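Local coordinates for putative TIM-barrel metal-dependent hydrolase (Mycobacterium avium subsp. paratuberculosis S397, PDB 4DZI), which is a putative metal-dependent amidohydrolase with a two-metal site, occupied here by cadmium, and probably catalyses a hydrolytic reaction, at residues V9-N14 with Q113-A118. Sequence-based numbering, arbitrary orientation.
Sequences VIDVDN and QDIETA. With CD (cadmium ion), chain Q.
V9 and I115 pair as neighbours on two parallel strands. V9 N donates to D114 O (3.0 Å), and E116 N donates to V9 O (2.8 Å). The register then slips by one residue at a beta bulge around E116, so I10 faces T117 and D11 N bonds to T117 O (3.0 Å). T117 N is buried without a partner.

I115 can be followed outward from CB. CG2 meets V9 O and, a little farther off, D11 CB; CG1 meets V9 CG2, 3.8 Å away. With chi2 extended (170°), CD1 reaches on to D11 CB and to D11 OD2, 3.8 Å off. On the other face I10 CD1 lies beside T117 CB.

Both carboxylate oxygens of D11 have partners. OD1 accepts from D13 N (3.1 Å), an Asx turn, from outside the carboxylate plane. S355 OG hydrogen-bonds to OD2. D13, whose N closes this turn, binds a cadmium ion with both carboxylate oxygens, OD1 being nearer (2.2 Å); H15, H230, E293 and D356 complete the site. N14 OD1 lies against A118 CB. It also bonds to R106 and shares a water with Q113 OE1.

The paired strands, 9-15 and 115-121, belong to the parallel sheet of the TIM barrel, with 163-165 on the far side of 115-121. Helix 378-393 packs on V9 and I10; helix 103-113 covers I115 and A118.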
loop_
_atom_site.group_PDB
_atom_site.type_symbol
_atom_site.label_atom_id
_atom_site.label_comp_id
_atom_site.label_asym_id
_atom_site.label_seq_id
_atom_site.Cartn_x
_atom_site.Cartn_y
_atom_site.Cartn_z
ATOM N N VAL C 9 -30.423 5.454 -17.119
ATOM C CA VAL C 9 -29.062 5.011 -16.844
ATOM C C VAL C 9 -29.051 3.684 -16.115
ATOM O O VAL C 9 -30.080 3.215 -15.610
ATOM C CB VAL C 9 -28.288 6.081 -16.059
ATOM C CG1 VAL C 9 -28.268 7.392 -16.847
ATOM C CG2 VAL C 9 -28.893 6.317 -14.676
ATOM N N ILE C 10 -27.876 3.048 -16.047
ATOM C CA ILE C 10 -27.702 1.817 -15.297
ATOM C C ILE C 10 -26.661 2.183 -14.218
ATOM O O ILE C 10 -25.548 2.518 -14.559
ATOM C CB ILE C 10 -27.128 0.702 -16.190
ATOM C CG1 ILE C 10 -28.001 0.509 -17.443
ATOM C CG2 ILE C 10 -26.925 -0.592 -15.372
ATOM C CD1 ILE C 10 -29.364 -0.070 -17.177
ATOM N N ASP C 11 -27.061 2.174 -12.957
ATOM C CA ASP C 11 -26.213 2.635 -11.834
ATOM C C ASP C 11 -25.604 1.412 -11.169
ATOM O O ASP C 11 -26.335 0.600 -10.570
ATOM C CB ASP C 11 -27.118 3.391 -10.848
ATOM C CG ASP C 11 -26.335 4.197 -9.826
ATOM O OD1 ASP C 11 -25.205 3.783 -9.511
ATOM O OD2 ASP C 11 -26.858 5.231 -9.326
ATOM N N VAL C 12 -24.276 1.236 -11.255
ATOM C CA VAL C 12 -23.682 0.004 -10.713
ATOM C C VAL C 12 -23.373 0.084 -9.210
ATOM O O VAL C 12 -22.848 -0.865 -8.626
ATOM C CB VAL C 12 -22.418 -0.443 -11.491
ATOM C CG1 VAL C 12 -22.718 -0.541 -13.015
ATOM C CG2 VAL C 12 -21.229 0.484 -11.233
ATOM N N ASP C 13 -23.725 1.199 -8.578
ATOM C CA ASP C 13 -23.450 1.305 -7.137
ATOM C C ASP C 13 -24.616 1.966 -6.444
ATOM O O ASP C 13 -24.700 3.198 -6.361
ATOM C CB ASP C 13 -22.199 2.142 -6.857
ATOM C CG ASP C 13 -21.739 2.023 -5.428
ATOM O OD1 ASP C 13 -22.435 1.358 -4.604
ATOM O OD2 ASP C 13 -20.692 2.644 -5.130
ATOM N N ASN C 14 -25.497 1.108 -5.918
ATOM C CA ASN C 14 -26.570 1.595 -5.058
ATOM C C ASN C 14 -26.617 0.728 -3.815
ATOM O O ASN C 14 -26.116 -0.384 -3.798
ATOM C CB ASN C 14 -27.926 1.514 -5.795
ATOM C CG ASN C 14 -28.395 2.844 -6.367
ATOM O OD1 ASN C 14 -29.602 3.147 -6.324
ATOM N ND2 ASN C 14 -27.494 3.600 -6.991
ATOM N N GLN C 113 -35.433 9.118 -10.486
ATOM C CA GLN C 113 -33.998 9.323 -10.706
ATOM C C GLN C 113 -33.544 9.021 -12.128
ATOM O O GLN C 113 -32.390 9.255 -12.479
ATOM C CB GLN C 113 -33.227 8.381 -9.772
ATOM C CG GLN C 113 -33.234 8.829 -8.319
ATOM C CD GLN C 113 -32.688 7.752 -7.396
ATOM O OE1 GLN C 113 -32.858 6.542 -7.626
ATOM N NE2 GLN C 113 -32.068 8.198 -6.279
ATOM N N ASP C 114 -34.442 8.475 -12.915
ATOM C CA ASP C 114 -34.159 7.994 -14.283
ATOM C C ASP C 114 -33.172 6.837 -14.373
ATOM O O ASP C 114 -32.456 6.715 -15.314
ATOM C CB ASP C 114 -33.776 9.098 -15.269
ATOM C CG ASP C 114 -34.301 8.800 -16.692
ATOM O OD1 ASP C 114 -35.464 8.429 -16.809
ATOM O OD2 ASP C 114 -33.598 8.927 -17.630
ATOM N N ILE C 115 -33.201 5.986 -13.369
ATOM C CA ILE C 115 -32.391 4.767 -13.376
ATOM C C ILE C 115 -33.250 3.579 -13.855
ATOM O O ILE C 115 -34.303 3.280 -13.256
ATOM C CB ILE C 115 -31.848 4.486 -11.961
ATOM C CG1 ILE C 115 -30.912 5.619 -11.511
ATOM C CG2 ILE C 115 -31.102 3.157 -11.958
ATOM C CD1 ILE C 115 -30.555 5.495 -10.021
ATOM N N GLU C 116 -32.834 2.925 -14.947
ATOM C CA GLU C 116 -33.523 1.711 -15.374
ATOM C C GLU C 116 -33.169 0.550 -14.470
ATOM O O GLU C 116 -34.050 -0.173 -13.975
ATOM C CB GLU C 116 -33.173 1.320 -16.816
ATOM C CG GLU C 116 -33.711 -0.070 -17.112
ATOM C CD GLU C 116 -33.524 -0.528 -18.551
ATOM O OE1 GLU C 116 -32.973 0.220 -19.389
ATOM O OE2 GLU C 116 -33.936 -1.674 -18.824
ATOM N N THR C 117 -31.866 0.343 -14.240
ATOM C CA THR C 117 -31.449 -0.797 -13.415
ATOM C C THR C 117 -30.399 -0.301 -12.429
ATOM O O THR C 117 -29.535 0.452 -12.819
ATOM C CB THR C 117 -30.855 -1.948 -14.270
ATOM O OG1 THR C 117 -31.850 -2.410 -15.213
ATOM C CG2 THR C 117 -30.426 -3.155 -13.423
ATOM N N ALA C 118 -30.533 -0.701 -11.173
ATOM C CA ALA C 118 -29.553 -0.361 -10.143
ATOM C C ALA C 118 -28.944 -1.659 -9.647
ATOM O O ALA C 118 -29.689 -2.632 -9.433
ATOM C CB ALA C 118 -30.263 0.333 -8.991
HETATM CD CD CD Q . -21.179 1.684 -2.793
HETATM O O HOH W 1 -31.928 4.300 -6.444
#